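Local coordinates for protein Phosphoglucosamine/phosphogalactosamine mutase (Sulfolobus tokodaii, PDB 2F7L) that interconverts the 6-phosphates and 1-phosphates of glucosamine and galactosamine, supplying precursors for UDP-N-acetylglucosamine and UDP-N-acetylgalactosamine, at residues H98-A101 with P102-G105. Residues are numbered along the deposited sequence; the frame is centred on the assembly and turned at random.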
# COMPACT_ATOMS: atom_id res chain seq x y z
N HIS A 98 -2.93 5.73 5.23
CA HIS A 98 -3.95 6.48 4.49
C HIS A 98 -4.97 7.23 5.38
O HIS A 98 -5.71 8.10 4.88
CB HIS A 98 -4.74 5.50 3.63
CG HIS A 98 -5.32 4.38 4.44
ND1 HIS A 98 -4.57 3.30 4.85
CD2 HIS A 98 -6.53 4.24 5.02
CE1 HIS A 98 -5.29 2.54 5.66
NE2 HIS A 98 -6.49 3.09 5.78
N ASN A 99 -5.02 6.87 6.66
CA ASN A 99 -5.94 7.47 7.62
C ASN A 99 -5.98 8.99 7.51
O ASN A 99 -5.01 9.62 7.11
CB ASN A 99 -5.53 7.13 9.05
CG ASN A 99 -5.83 5.71 9.43
OD1 ASN A 99 -5.58 4.78 8.66
ND2 ASN A 99 -6.35 5.53 10.63
N PRO A 100 -7.12 9.59 7.87
CA PRO A 100 -7.34 11.04 7.83
C PRO A 100 -6.23 11.73 8.62
O PRO A 100 -5.51 11.09 9.40
CB PRO A 100 -8.70 11.19 8.50
CG PRO A 100 -9.38 9.96 8.14
CD PRO A 100 -8.34 8.90 8.33
N ALA A 101 -6.14 13.05 8.44
CA ALA A 101 -5.13 13.88 9.07
C ALA A 101 -4.90 13.79 10.57
O ALA A 101 -3.75 13.90 11.04
CB ALA A 101 -5.40 15.32 8.71
N PRO A 102 -5.96 13.59 11.35
CA PRO A 102 -5.67 13.53 12.79
C PRO A 102 -5.01 12.25 13.31
O PRO A 102 -4.64 12.17 14.48
CB PRO A 102 -7.03 13.85 13.43
CG PRO A 102 -8.00 13.35 12.43
CD PRO A 102 -7.40 13.71 11.10
N TYR A 103 -4.83 11.27 12.43
CA TYR A 103 -4.21 10.01 12.83
C TYR A 103 -2.70 9.96 12.62
O TYR A 103 -2.13 10.72 11.82
CB TYR A 103 -4.81 8.85 12.02
CG TYR A 103 -6.20 8.48 12.41
CD1 TYR A 103 -6.45 7.34 13.17
CD2 TYR A 103 -7.28 9.30 12.07
CE1 TYR A 103 -7.75 7.02 13.58
CE2 TYR A 103 -8.58 9.00 12.48
CZ TYR A 103 -8.81 7.86 13.24
OH TYR A 103 -10.09 7.60 13.68
N ASN A 104 -2.07 9.05 13.34
CA ASN A 104 -0.65 8.77 13.20
C ASN A 104 -0.45 7.41 13.83
O ASN A 104 -1.33 6.93 14.52
CB ASN A 104 0.20 9.84 13.86
CG ASN A 104 1.51 10.06 13.12
OD1 ASN A 104 2.12 11.13 13.20
ND2 ASN A 104 1.94 9.05 12.38
N GLY A 105 0.68 6.76 13.58
CA GLY A 105 0.88 5.45 14.16
C GLY A 105 2.29 4.92 14.10
O GLY A 105 3.24 5.63 13.79
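Y103, the last residue of a tight turn, lays its ring against N99 and P100. A type I beta turn runs from P100 to Y103, and Y103 N donates to P100 O at 3.1 Å with an N-H...O angle of 163°, the amide standing above the carbonyl plane. P102, third in the turn, has no N-H to give P100 O; its CD meets CB of A101 at 3.5 Å and CB of P100 at 3.8 Å. From the backbone outward, Y103 CB lies 3.5 Å from CB of N99 and also near P100 O. At CG the ring meets the N99 amide, which comes in over one face. ND2 of N99 stands over CD1, at the ring's rim, 3.1 Å away, with CE1 and CG flanking it. P100 CD lies over the same side of the ring, 3.9 Å from CD2, the two side chains running side by side, while P100 O sits at the ring edge. The amide and ring planes stand 66° apart, so the pair is not a flat stack. With chi1 of -73°, CG of Y103 is anti to its own carbonyl carbon, which swings the ring back toward N99 and P100. With an alanine here, the N99 amide and P100 CD would probably lose the ring they pack on, leaving the amide more dependent on its weak bond to R11. That amide lies close to S97, by similarity the phosphoserine of the mutase reaction, and R47 donates hydrogen bonds to N99 O and P100 O. The turn follows S97 and probably belongs to the phosphoserine loop of domain I; it links strand 90-94 to the antiparallel strand 103-109, with Y103 also touching I13 on the neighbouring edge strand 10-13.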